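Local coordinates for proteasome assembly chaperone family protein (PDB 3GAA) that is of unknown function but belongs to the PAC2 family and is probably related to proteasome assembly chaperones, at residues N26-C31 against E121-E126; G32-T37 against E95-S100; L42-I47 against V91-V96; E49-H54 against N87-A92; V56-S61 against P78-A83. One frame throughout, in Å; residues are numbered along the deposited sequence.

From the N terminus, residues 26-31, 32-37, 42-47, 49-54 and 56-61 take their partners in reverse order, so the five loops nest and none cross. Contact 5 closes the innermost, joining strand 54-60, outermost in the chain's own sheet, to strand 79-83. Contact 4 then brings the end of helix 39-51 back to strand 89-94, and contact 3 lays the body of that helix on the same strand; the two share Val91 and Ala92. Contact 2, which shares Glu95 and Val96 with contact 3, joins the loops that follow strands 28-32 and 89-94. Contact 1 closes the longest loop by pairing strand 28-32 with strand 121-130, tying it into the middle of the mixed sheet.

Contact 1 of 5, residues N26-C31 against E121-E126; sequences NPVVLC and EIVIME
Val29 and Cys31 pair with residues 121-125 as neighbouring parallel strands, and four backbone hydrogen bonds hold the ladder together. Val29 receives at its oxygen the N-H of Val123 (N to O 2.7 Å) and gives its own N-H to Glu121 O (2.9 Å). The pattern repeats two residues on, where Cys31 N donates to Val123 O and Met125 N donates to Cys31 O, both at 2.9 Å. The strands run only 17° from parallel.

Packing is tightest where Leu30 and Val123 run alongside each other in the same sense. The CD2 methyl of Leu30 rests 3.6 Å from Val123 CB and also meets its CG2, while Leu30 CB approaches Met125 SD at 4.1 Å. On the reverse face, Cys31 has its sulfur beside the backbone N and anti to the carbonyl carbon (chi1 -52°), which turns SG back along the ladder to Ile122 CG2, 4.1 Å away.

The start of the ladder is looser. Glu121 is partly exposed, and its side chain leads away from residues 26-31 instead of packing on Val28; its carboxylate oxygen OE1 is taken up by a salt bridge to Lys147 and a hydrogen bond to Tyr210.

Strand 28-32 is bonded on its other side to strand 89-94, so it fills the gap spanned by the crossover through helix 103-117 from strand 89-94 to strand 121-130. Helices 103-117 and 166-178 cover the face of Val29 and Ile122, and helix 196-210 lies over Leu30 and Met125.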
# COMPACT_ATOMS: atom_id res chain seq x y z
N ASN A 26 -16.20 23.94 -19.77
CA ASN A 26 -16.39 24.78 -18.58
C ASN A 26 -17.76 24.93 -17.89
O ASN A 26 -18.16 26.03 -17.51
CB ASN A 26 -15.81 26.14 -18.85
CG ASN A 26 -14.78 26.44 -17.87
OD1 ASN A 26 -13.69 25.80 -17.90
ND2 ASN A 26 -15.13 27.28 -16.86
N PRO A 27 -18.42 23.80 -17.66
CA PRO A 27 -19.86 23.72 -17.55
C PRO A 27 -20.40 24.31 -16.28
O PRO A 27 -19.68 24.39 -15.29
CB PRO A 27 -20.10 22.22 -17.59
CG PRO A 27 -18.86 21.62 -17.04
CD PRO A 27 -17.78 22.49 -17.49
N VAL A 28 -21.65 24.75 -16.32
CA VAL A 28 -22.35 25.14 -15.10
C VAL A 28 -23.16 23.94 -14.65
O VAL A 28 -23.90 23.38 -15.48
CB VAL A 28 -23.29 26.37 -15.23
CG1 VAL A 28 -24.00 26.37 -16.48
CG2 VAL A 28 -24.28 26.32 -14.13
N VAL A 29 -23.03 23.56 -13.38
CA VAL A 29 -23.65 22.34 -12.89
C VAL A 29 -24.87 22.59 -12.01
O VAL A 29 -24.76 23.21 -10.97
CB VAL A 29 -22.67 21.44 -12.16
CG1 VAL A 29 -23.36 20.15 -11.76
CG2 VAL A 29 -21.47 21.11 -13.07
N LEU A 30 -26.02 22.06 -12.42
CA LEU A 30 -27.24 22.24 -11.66
C LEU A 30 -27.60 20.96 -10.94
O LEU A 30 -27.56 19.91 -11.55
CB LEU A 30 -28.38 22.64 -12.61
CG LEU A 30 -28.09 23.79 -13.59
CD1 LEU A 30 -29.10 23.77 -14.76
CD2 LEU A 30 -28.04 25.16 -12.88
N CYS A 31 -27.99 21.03 -9.66
CA CYS A 31 -28.32 19.82 -8.86
C CYS A 31 -29.69 19.76 -8.29
O CYS A 31 -30.19 20.79 -7.82
CB CYS A 31 -27.42 19.76 -7.66
SG CYS A 31 -25.79 19.92 -8.17
N GLU A 121 -19.39 26.86 -12.00
CA GLU A 121 -20.37 27.25 -10.96
C GLU A 121 -21.36 26.12 -10.70
O GLU A 121 -21.87 25.53 -11.65
CB GLU A 121 -21.21 28.45 -11.42
CG GLU A 121 -20.46 29.53 -12.25
CD GLU A 121 -20.47 30.92 -11.60
OE1 GLU A 121 -21.47 31.28 -10.90
OE2 GLU A 121 -19.48 31.68 -11.81
N ILE A 122 -21.69 25.87 -9.44
CA ILE A 122 -22.62 24.82 -9.09
C ILE A 122 -23.86 25.43 -8.52
O ILE A 122 -23.74 26.24 -7.67
CB ILE A 122 -22.01 23.91 -8.03
CG1 ILE A 122 -20.73 23.32 -8.61
CG2 ILE A 122 -22.93 22.78 -7.65
CD1 ILE A 122 -19.88 22.69 -7.56
N VAL A 123 -25.04 25.07 -8.99
CA VAL A 123 -26.23 25.69 -8.46
C VAL A 123 -27.01 24.59 -7.82
O VAL A 123 -27.22 23.57 -8.44
CB VAL A 123 -27.06 26.29 -9.57
CG1 VAL A 123 -28.22 26.95 -9.01
CG2 VAL A 123 -26.22 27.25 -10.37
N ILE A 124 -27.45 24.77 -6.57
CA ILE A 124 -28.30 23.74 -5.94
C ILE A 124 -29.75 24.18 -5.88
O ILE A 124 -30.07 25.28 -5.38
CB ILE A 124 -27.85 23.37 -4.56
CG1 ILE A 124 -26.44 22.79 -4.63
CG2 ILE A 124 -28.78 22.36 -4.00
CD1 ILE A 124 -25.53 23.31 -3.54
N MET A 125 -30.62 23.33 -6.44
CA MET A 125 -32.01 23.70 -6.69
C MET A 125 -32.85 23.16 -5.59
O MET A 125 -32.81 21.99 -5.34
CB MET A 125 -32.50 23.11 -7.99
CG MET A 125 -32.00 23.89 -9.23
SD MET A 125 -31.99 22.93 -10.78
CE MET A 125 -32.55 24.19 -11.82
N GLU A 126 -33.62 24.01 -4.93
CA GLU A 126 -34.53 23.45 -3.96
C GLU A 126 -35.79 24.22 -3.64
O GLU A 126 -35.96 25.36 -3.99
CB GLU A 126 -33.78 23.02 -2.68
CG GLU A 126 -32.93 24.05 -2.01
CD GLU A 126 -31.89 23.41 -1.09
OE1 GLU A 126 -31.61 23.92 0.04
OE2 GLU A 126 -31.32 22.37 -1.51

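Contact 2 of 5, residues G32-T37 against E95-S100; sequences GFAGST and EVPISS
Ala34 sets its methyl group against the backbone between Val96 and Pro97. Its CB points toward the other loop and comes 3.5 Å from Val96 C and 3.6 Å from Pro97 N, so the methyl meets the peptide link itself as well as the proline ring, where CD lies 4.2 Å away. The chain bends sharply here: Ala34 is the centre of an inverse gamma turn, marked by a weak backbone bond from Gly35 N to Phe33 O. Just past the methyl, Ala34 O meets Pro97 CB at 3.3 Å.

Beside this contact the end of Ile98 comes near the Phe33 ring. Both side chains leave the backbone in the same way, Phe33 CG (chi1 -50°) and Ile98 CG1 (chi1 -67°) each lying anti to the carbonyl carbon, and in Ile98 only the far end of the longer branch approaches residues 32-37. That end, CD1, stops 4.3 Å from Phe33 CD1, approaching the ring obliquely. Met167 of helix 166-178 touches both side chains, so the two loops and the helix share one apolar patch.

Glu95 behaves differently. Its side chain leaves the contact and forms salt bridges with Arg80 through OE1 and Arg76 through OE2, so its carboxylate is paired with arginines of strand 79-83 and the loop before it.

No hydrogen bond joins the two loops. What holds them is the fit of a methyl on a peptide link and a loose apolar touch, which implies a contact dependent on shape more than on direction, while the carboxylate of Glu95 finds its partners outside the contact.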
# COMPACT_ATOMS: atom_id res chain seq x y z
N GLY A 32 -30.24 18.55 -8.22
CA GLY A 32 -31.52 18.29 -7.60
C GLY A 32 -31.50 16.99 -6.82
O GLY A 32 -31.24 15.91 -7.35
N PHE A 33 -31.80 17.09 -5.53
CA PHE A 33 -31.87 15.92 -4.68
C PHE A 33 -33.25 15.76 -4.10
O PHE A 33 -34.10 16.62 -4.21
CB PHE A 33 -30.81 15.99 -3.59
CG PHE A 33 -29.47 16.28 -4.15
CD1 PHE A 33 -28.68 15.25 -4.67
CD2 PHE A 33 -29.02 17.61 -4.27
CE1 PHE A 33 -27.47 15.53 -5.24
CE2 PHE A 33 -27.80 17.93 -4.85
CZ PHE A 33 -27.01 16.89 -5.34
N ALA A 34 -33.46 14.62 -3.51
CA ALA A 34 -34.74 14.19 -3.09
C ALA A 34 -34.87 14.64 -1.65
O ALA A 34 -34.83 13.80 -0.77
CB ALA A 34 -34.82 12.66 -3.22
N GLY A 35 -35.01 15.95 -1.42
CA GLY A 35 -35.09 16.55 -0.07
C GLY A 35 -36.50 16.59 0.51
O GLY A 35 -37.28 15.63 0.32
N SER A 36 -36.85 17.67 1.21
CA SER A 36 -38.24 17.80 1.76
C SER A 36 -39.20 17.97 0.61
O SER A 36 -39.86 17.00 0.21
CB SER A 36 -38.41 18.95 2.77
OG SER A 36 -37.36 19.90 2.70
N THR A 37 -39.20 19.14 0.01
CA THR A 37 -39.98 19.34 -1.21
C THR A 37 -39.45 18.44 -2.31
O THR A 37 -38.34 17.95 -2.21
CB THR A 37 -39.94 20.82 -1.65
OG1 THR A 37 -38.77 21.07 -2.45
CG2 THR A 37 -39.91 21.75 -0.40
N GLU A 95 -32.78 10.74 -7.32
CA GLU A 95 -34.22 10.59 -7.17
C GLU A 95 -34.70 9.99 -5.85
O GLU A 95 -35.90 9.80 -5.68
CB GLU A 95 -34.73 9.70 -8.28
CG GLU A 95 -34.44 10.26 -9.66
CD GLU A 95 -35.22 9.57 -10.81
OE1 GLU A 95 -34.88 8.41 -11.12
OE2 GLU A 95 -36.12 10.21 -11.45
N VAL A 96 -33.78 9.62 -4.96
CA VAL A 96 -34.12 8.93 -3.73
C VAL A 96 -33.29 9.55 -2.62
O VAL A 96 -32.18 9.97 -2.84
CB VAL A 96 -33.91 7.37 -3.83
CG1 VAL A 96 -34.64 6.81 -5.03
CG2 VAL A 96 -32.45 6.96 -3.86
N PRO A 97 -33.84 9.64 -1.42
CA PRO A 97 -33.12 10.50 -0.51
C PRO A 97 -31.88 9.86 0.09
O PRO A 97 -31.84 8.66 0.36
CB PRO A 97 -34.17 10.82 0.54
CG PRO A 97 -35.16 9.65 0.48
CD PRO A 97 -35.13 9.16 -0.89
N ILE A 98 -30.87 10.69 0.30
CA ILE A 98 -29.63 10.30 0.91
C ILE A 98 -29.69 10.58 2.41
O ILE A 98 -29.92 11.69 2.87
CB ILE A 98 -28.50 11.09 0.33
CG1 ILE A 98 -28.33 10.71 -1.14
CG2 ILE A 98 -27.24 10.86 1.13
CD1 ILE A 98 -27.96 11.92 -2.01
N SER A 99 -29.50 9.54 3.19
CA SER A 99 -29.43 9.71 4.62
C SER A 99 -28.41 10.79 4.98
O SER A 99 -27.35 10.89 4.37
CB SER A 99 -29.00 8.40 5.25
OG SER A 99 -28.32 8.64 6.46
N SER A 100 -28.71 11.54 6.02
CA SER A 100 -27.86 12.65 6.43
C SER A 100 -26.55 12.20 7.02
O SER A 100 -25.57 12.91 6.97
CB SER A 100 -28.60 13.52 7.45
OG SER A 100 -28.34 13.06 8.75

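Contact 3 of 5, residues L42-I47 against V91-V96; sequences LAASYI and VAMCEV
Met93 reaches from its strand to the sheet-facing side of helix 39-51, and its side chain can be followed atom by atom. CB points toward the helix and meets Ala44 CB at 3.7 Å, the nearest approach between these two residues. CG sits between the backbone N and the carbonyl carbon (chi1 63°), which turns the chain past Ala44 toward Ser45, and beyond CG the chain is extended. Met93 SD touches two neighbours, Ala44 CB at 3.9 Å and Ser45 OG at 3.7 Å. At the tip, Met93 CE lies 4.1 Å from Ser45 OG and ends by the ring of Tyr82, on the adjacent strand 79-83. Ser45 OG is not left to the sulfur alone, for it is hydrogen-bonded to Val41 O one turn earlier in the helix.

The arrangement is a helix laid across one face of a mixed sheet, the helix and strand segments running at 132° to each other, in an alpha/beta fold whose other face carries helices 103-117 and 166-178. Alanine at position 44 puts a single methyl where the two backbones come nearest.

Two residues back along the strand, Val91 points to the same side and spreads its methyls between two helix residues. CG1 takes Ala44 CB at 3.8 Å. With chi1 at 168°, the other methyl, CG2, is turned to the side of the backbone N, and there it meets Ile47 CG1 at 3.5 Å and Ile47 CD1 at 3.9 Å. The two side chains cross obliquely, and helix 196-210 touches Ile47 from beyond through Ile203.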
# COMPACT_ATOMS: atom_id res chain seq x y z
N LEU A 42 -37.64 17.70 -9.51
CA LEU A 42 -38.52 18.14 -10.56
C LEU A 42 -37.85 19.15 -11.45
O LEU A 42 -38.01 19.06 -12.64
CB LEU A 42 -39.80 18.70 -9.98
CG LEU A 42 -40.72 17.66 -9.33
CD1 LEU A 42 -41.95 18.38 -8.75
CD2 LEU A 42 -41.15 16.58 -10.33
N ALA A 43 -37.10 20.10 -10.93
CA ALA A 43 -36.36 21.00 -11.84
C ALA A 43 -35.33 20.21 -12.66
O ALA A 43 -35.32 20.30 -13.86
CB ALA A 43 -35.69 22.17 -11.07
N ALA A 44 -34.50 19.41 -11.97
CA ALA A 44 -33.44 18.59 -12.58
C ALA A 44 -34.06 17.88 -13.73
O ALA A 44 -33.62 18.08 -14.85
CB ALA A 44 -32.86 17.58 -11.63
N SER A 45 -35.11 17.10 -13.48
CA SER A 45 -35.75 16.36 -14.57
C SER A 45 -36.25 17.22 -15.68
O SER A 45 -35.97 16.92 -16.85
CB SER A 45 -36.90 15.60 -14.07
OG SER A 45 -36.37 14.72 -13.15
N TYR A 46 -36.98 18.26 -15.33
CA TYR A 46 -37.44 19.18 -16.34
C TYR A 46 -36.30 19.61 -17.23
O TYR A 46 -36.40 19.46 -18.42
CB TYR A 46 -38.06 20.42 -15.74
CG TYR A 46 -38.57 21.36 -16.79
CD1 TYR A 46 -37.88 22.51 -17.11
CD2 TYR A 46 -39.75 21.09 -17.49
CE1 TYR A 46 -38.35 23.39 -18.08
CE2 TYR A 46 -40.22 21.96 -18.45
CZ TYR A 46 -39.51 23.11 -18.74
OH TYR A 46 -39.91 24.00 -19.69
N ILE A 47 -35.20 20.11 -16.66
CA ILE A 47 -34.25 20.77 -17.51
C ILE A 47 -33.53 19.70 -18.38
O ILE A 47 -33.27 19.91 -19.55
CB ILE A 47 -33.30 21.87 -16.79
CG1 ILE A 47 -31.87 21.40 -16.75
CG2 ILE A 47 -33.70 22.39 -15.36
CD1 ILE A 47 -31.14 21.65 -18.09
N VAL A 91 -26.28 18.44 -15.39
CA VAL A 91 -27.26 18.27 -14.32
C VAL A 91 -26.95 17.00 -13.52
O VAL A 91 -26.69 15.95 -14.08
CB VAL A 91 -28.71 18.20 -14.81
CG1 VAL A 91 -29.60 17.71 -13.64
CG2 VAL A 91 -29.16 19.58 -15.48
N ALA A 92 -26.93 17.14 -12.21
CA ALA A 92 -26.70 16.05 -11.33
C ALA A 92 -28.00 15.90 -10.61
O ALA A 92 -28.51 16.88 -10.07
CB ALA A 92 -25.58 16.40 -10.38
N MET A 93 -28.59 14.71 -10.66
CA MET A 93 -29.83 14.45 -9.92
C MET A 93 -29.83 13.15 -9.24
O MET A 93 -29.34 12.16 -9.76
CB MET A 93 -31.09 14.48 -10.77
CG MET A 93 -31.22 13.42 -11.87
SD MET A 93 -32.75 13.89 -12.74
CE MET A 93 -32.82 13.05 -14.32
N CYS A 94 -30.47 13.16 -8.07
CA CYS A 94 -30.69 11.96 -7.33
C CYS A 94 -32.14 11.81 -6.89
O CYS A 94 -32.66 12.65 -6.17
CB CYS A 94 -29.76 11.95 -6.14
SG CYS A 94 -29.76 10.29 -5.38
N GLU A 95 -32.78 10.74 -7.32
CA GLU A 95 -34.22 10.59 -7.17
C GLU A 95 -34.70 9.99 -5.85
O GLU A 95 -35.90 9.80 -5.68
CB GLU A 95 -34.73 9.70 -8.28
CG GLU A 95 -34.44 10.26 -9.66
CD GLU A 95 -35.22 9.57 -10.81
OE1 GLU A 95 -34.88 8.41 -11.12
OE2 GLU A 95 -36.12 10.21 -11.45
N VAL A 96 -33.78 9.62 -4.96
CA VAL A 96 -34.12 8.93 -3.73
C VAL A 96 -33.29 9.55 -2.62
O VAL A 96 -32.18 9.97 -2.84
CB VAL A 96 -33.91 7.37 -3.83
CG1 VAL A 96 -34.64 6.81 -5.03
CG2 VAL A 96 -32.45 6.96 -3.86

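Contact 4 of 5, residues E49-H54 against N87-A92; sequences ETLGMH and NTVLVA
Residues 51-54 run at 96° to residues 87-91, and a Schellman motif ends the helix before them, with Gly52, of positive phi, as its C-prime residue: Met53 N turns back to Val48 O, and Gly52 N makes a weak bond to Glu49 O.

Met53 carries most of the contact. Its CG stands beside the backbone N and anti to the carbonyl carbon (chi1 -62°), and the chain runs straight to SD before bending at chi3 (97°). The sulfur lies 3.5 Å from Val91 CG2, the two side chains crossing at about a right angle, and the bend swings CE along the strand to Val89, 4.0 Å from CG1 and 4.2 Å from CB. The modelled approach of CE to the Val89 backbone is too close to be trusted. An alanine here would probably open a gap between the turn after the helix and the strand, leaving Val89 and Val91 without the thioether that covers them.

Two looser touches flank it. Leu51 points toward the strand and brings CD1 to 4.3 Å from Val89 CG1. The end of His54 also comes nearer, with Asn87 OD1 at the edge of its ring and 4.4 Å from NE2.

His54 is backbone-bonded to Ala83 of strand 79-83, which itself pairs with strand 89-94 through Tyr82 and Val91. On the other side strand 28-32 takes up Leu90, while Ile47 of helix 39-51 packs against Met53.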
# COMPACT_ATOMS: atom_id res chain seq x y z
N GLU A 49 -34.82 16.99 -19.58
CA GLU A 49 -35.67 16.82 -20.73
C GLU A 49 -35.65 18.01 -21.65
O GLU A 49 -35.54 17.84 -22.85
CB GLU A 49 -37.10 16.55 -20.32
CG GLU A 49 -37.98 16.09 -21.53
CD GLU A 49 -38.47 17.26 -22.42
OE1 GLU A 49 -38.53 18.42 -21.90
OE2 GLU A 49 -38.76 17.04 -23.64
N THR A 50 -35.74 19.23 -21.13
CA THR A 50 -35.96 20.36 -22.02
C THR A 50 -34.66 20.84 -22.70
O THR A 50 -34.71 21.31 -23.78
CB THR A 50 -36.91 21.48 -21.43
OG1 THR A 50 -36.32 22.78 -21.54
CG2 THR A 50 -37.27 21.23 -20.00
N LEU A 51 -33.49 20.62 -22.15
CA LEU A 51 -32.30 20.90 -22.96
C LEU A 51 -31.92 19.68 -23.78
O LEU A 51 -31.00 19.72 -24.60
CB LEU A 51 -31.12 21.36 -22.12
CG LEU A 51 -31.23 22.74 -21.40
CD1 LEU A 51 -29.91 22.96 -20.59
CD2 LEU A 51 -31.55 23.89 -22.31
N GLY A 52 -32.64 18.59 -23.59
CA GLY A 52 -32.40 17.39 -24.41
C GLY A 52 -31.02 16.87 -24.09
O GLY A 52 -30.27 16.56 -24.97
N MET A 53 -30.71 16.81 -22.81
CA MET A 53 -29.40 16.47 -22.37
C MET A 53 -29.34 14.95 -22.48
O MET A 53 -30.37 14.29 -22.63
CB MET A 53 -29.23 16.90 -20.92
CG MET A 53 -29.35 18.38 -20.67
SD MET A 53 -29.19 18.79 -18.94
CE MET A 53 -27.48 19.23 -18.90
N HIS A 54 -28.12 14.42 -22.35
CA HIS A 54 -27.82 13.03 -22.56
C HIS A 54 -27.07 12.53 -21.33
O HIS A 54 -26.40 13.29 -20.61
CB HIS A 54 -26.98 12.85 -23.87
CG HIS A 54 -25.60 13.45 -23.82
ND1 HIS A 54 -25.30 14.68 -24.38
CD2 HIS A 54 -24.44 13.00 -23.26
CE1 HIS A 54 -24.02 14.96 -24.17
NE2 HIS A 54 -23.47 13.96 -23.51
N ASN A 87 -21.63 20.40 -23.84
CA ASN A 87 -20.97 20.13 -22.57
C ASN A 87 -20.62 21.43 -21.81
O ASN A 87 -19.55 21.59 -21.25
CB ASN A 87 -19.79 19.19 -22.78
CG ASN A 87 -20.23 17.83 -23.32
OD1 ASN A 87 -20.31 16.86 -22.58
ND2 ASN A 87 -20.57 17.77 -24.61
N THR A 88 -21.60 22.34 -21.80
CA THR A 88 -21.59 23.57 -21.03
C THR A 88 -22.58 23.61 -19.86
O THR A 88 -22.54 24.53 -19.07
CB THR A 88 -21.94 24.76 -21.93
OG1 THR A 88 -22.92 24.32 -22.88
CG2 THR A 88 -20.72 25.28 -22.66
N VAL A 89 -23.47 22.63 -19.74
CA VAL A 89 -24.37 22.58 -18.60
C VAL A 89 -24.47 21.12 -18.20
O VAL A 89 -24.78 20.26 -19.03
CB VAL A 89 -25.81 23.08 -18.95
CG1 VAL A 89 -26.73 22.97 -17.73
CG2 VAL A 89 -25.83 24.50 -19.52
N LEU A 90 -24.20 20.84 -16.94
CA LEU A 90 -24.43 19.52 -16.47
C LEU A 90 -25.61 19.57 -15.52
O LEU A 90 -25.92 20.62 -14.91
CB LEU A 90 -23.19 18.99 -15.75
CG LEU A 90 -21.85 18.92 -16.51
CD1 LEU A 90 -20.85 18.27 -15.63
CD2 LEU A 90 -21.93 18.15 -17.78
N VAL A 91 -26.28 18.44 -15.39
CA VAL A 91 -27.26 18.27 -14.32
C VAL A 91 -26.95 17.00 -13.52
O VAL A 91 -26.69 15.95 -14.08
CB VAL A 91 -28.71 18.20 -14.81
CG1 VAL A 91 -29.60 17.71 -13.64
CG2 VAL A 91 -29.16 19.58 -15.48
N ALA A 92 -26.93 17.14 -12.21
CA ALA A 92 -26.70 16.05 -11.33
C ALA A 92 -28.00 15.90 -10.61
O ALA A 92 -28.51 16.88 -10.07
CB ALA A 92 -25.58 16.40 -10.38

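Contact 5 of 5, residues V56-S61 against P78-A83; sequences VAHLIS and PFRIYA
A classic beta bulge opens this antiparallel pairing of strand 54-60, the outermost strand of the chain's own sheet, with strand 79-83, for Val56 and Ala57 both face Ile81. Ile81 O accepts two N-H groups, from Val56 N at 3.0 Å and, more bent, from Ala57 N at 3.3 Å. In return Ile81 N donates to Ala57 O (3.0 Å), making a hydrogen-bonded pair, and a weak bond from Leu59 N to Phe79 O carries the ladder on.

Leu59 lies across one face of the Phe79 ring. Its CB sits over the ring in a CH-pi contact, 3.8 Å from the centroid, and CD1 reaches CZ at 3.6 Å. A serine in place of Phe79 would probably leave one side of Leu59 without cover and lose the CH-pi contact. Further along, Val56 CG2 meets Ala83 CB at 3.6 Å.

On the opposite face His58 and Arg80 form a non-hydrogen-bonded pair; His58 ND1 comes 4.0 Å from Arg80 CG, with ring and guanidinium planes 81° apart. The arginine is salt-bridged to Glu95.

Ala57 to Ile60 also pair antiparallel with a strand of a neighbouring subunit, so the bulged strand is the seam of a beta sheet continued between chains.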
# COMPACT_ATOMS: atom_id res chain seq x y z
N VAL A 56 -24.29 10.87 -18.96
CA VAL A 56 -22.87 11.03 -19.04
C VAL A 56 -22.13 10.30 -17.91
O VAL A 56 -20.97 9.99 -18.03
CB VAL A 56 -22.63 12.53 -18.96
CG1 VAL A 56 -21.70 12.91 -17.82
CG2 VAL A 56 -22.19 13.05 -20.27
N ALA A 57 -22.78 10.05 -16.80
CA ALA A 57 -22.11 9.48 -15.62
C ALA A 57 -23.15 8.96 -14.62
O ALA A 57 -24.29 9.40 -14.61
CB ALA A 57 -21.22 10.53 -14.97
N HIS A 58 -22.76 7.99 -13.82
CA HIS A 58 -23.55 7.60 -12.63
C HIS A 58 -22.65 7.83 -11.45
O HIS A 58 -21.45 7.74 -11.60
CB HIS A 58 -23.89 6.11 -12.63
CG HIS A 58 -24.81 5.68 -13.71
ND1 HIS A 58 -26.18 5.59 -13.52
CD2 HIS A 58 -24.57 5.26 -14.97
CE1 HIS A 58 -26.74 5.16 -14.64
NE2 HIS A 58 -25.79 4.95 -15.53
N LEU A 59 -23.24 8.11 -10.29
CA LEU A 59 -22.53 8.18 -9.02
C LEU A 59 -22.87 6.89 -8.26
O LEU A 59 -24.00 6.65 -7.86
CB LEU A 59 -22.89 9.44 -8.25
CG LEU A 59 -22.00 9.83 -7.07
CD1 LEU A 59 -22.06 11.32 -6.79
CD2 LEU A 59 -22.40 9.12 -5.79
N ILE A 60 -21.85 6.07 -8.14
CA ILE A 60 -21.87 4.74 -7.51
C ILE A 60 -21.45 4.91 -6.07
O ILE A 60 -20.47 5.63 -5.80
CB ILE A 60 -20.74 3.87 -8.16
CG1 ILE A 60 -21.20 3.20 -9.41
CG2 ILE A 60 -20.16 2.77 -7.26
CD1 ILE A 60 -19.98 2.36 -9.88
N SER A 61 -22.12 4.21 -5.16
CA SER A 61 -21.74 4.29 -3.74
C SER A 61 -22.54 3.37 -2.84
O SER A 61 -23.74 3.22 -3.00
CB SER A 61 -21.90 5.72 -3.19
OG SER A 61 -21.79 5.76 -1.77
N PRO A 78 -30.89 5.45 -9.59
CA PRO A 78 -31.31 6.65 -8.84
C PRO A 78 -30.45 7.91 -8.91
O PRO A 78 -30.98 8.97 -8.69
CB PRO A 78 -31.28 6.17 -7.40
CG PRO A 78 -30.28 5.10 -7.40
CD PRO A 78 -30.56 4.36 -8.66
N PHE A 79 -29.14 7.80 -9.14
CA PHE A 79 -28.24 8.97 -9.19
C PHE A 79 -27.50 9.03 -10.54
O PHE A 79 -26.61 8.22 -10.80
CB PHE A 79 -27.22 8.87 -8.05
CG PHE A 79 -26.61 10.20 -7.62
CD1 PHE A 79 -26.14 11.11 -8.53
CD2 PHE A 79 -26.44 10.49 -6.29
CE1 PHE A 79 -25.55 12.28 -8.11
CE2 PHE A 79 -25.87 11.66 -5.89
CZ PHE A 79 -25.44 12.56 -6.79
N ARG A 80 -27.85 10.06 -11.35
CA ARG A 80 -27.45 10.21 -12.75
C ARG A 80 -26.95 11.62 -13.01
O ARG A 80 -27.42 12.53 -12.41
CB ARG A 80 -28.63 9.93 -13.66
CG ARG A 80 -28.94 8.47 -13.73
CD ARG A 80 -30.23 8.07 -14.49
NE ARG A 80 -31.35 8.29 -13.58
CZ ARG A 80 -32.11 9.38 -13.59
NH1 ARG A 80 -31.89 10.33 -14.49
NH2 ARG A 80 -33.07 9.52 -12.69
N ILE A 81 -25.98 11.76 -13.91
CA ILE A 81 -25.44 13.03 -14.28
C ILE A 81 -25.54 13.19 -15.77
O ILE A 81 -25.15 12.31 -16.49
CB ILE A 81 -23.98 13.18 -13.82
CG1 ILE A 81 -23.91 12.88 -12.31
CG2 ILE A 81 -23.44 14.56 -14.21
CD1 ILE A 81 -22.57 13.03 -11.75
N TYR A 82 -26.06 14.32 -16.21
CA TYR A 82 -26.27 14.57 -17.61
C TYR A 82 -25.51 15.77 -18.07
O TYR A 82 -25.22 16.65 -17.29
CB TYR A 82 -27.73 14.88 -17.86
CG TYR A 82 -28.65 13.74 -17.57
CD1 TYR A 82 -29.14 12.92 -18.61
CD2 TYR A 82 -29.12 13.51 -16.27
CE1 TYR A 82 -30.03 11.88 -18.37
CE2 TYR A 82 -30.03 12.46 -16.01
CZ TYR A 82 -30.47 11.67 -17.09
OH TYR A 82 -31.33 10.64 -16.88
N ALA A 83 -25.27 15.80 -19.38
CA ALA A 83 -24.62 16.88 -20.09
C ALA A 83 -25.52 17.30 -21.22
O ALA A 83 -26.20 16.50 -21.84
CB ALA A 83 -23.36 16.39 -20.66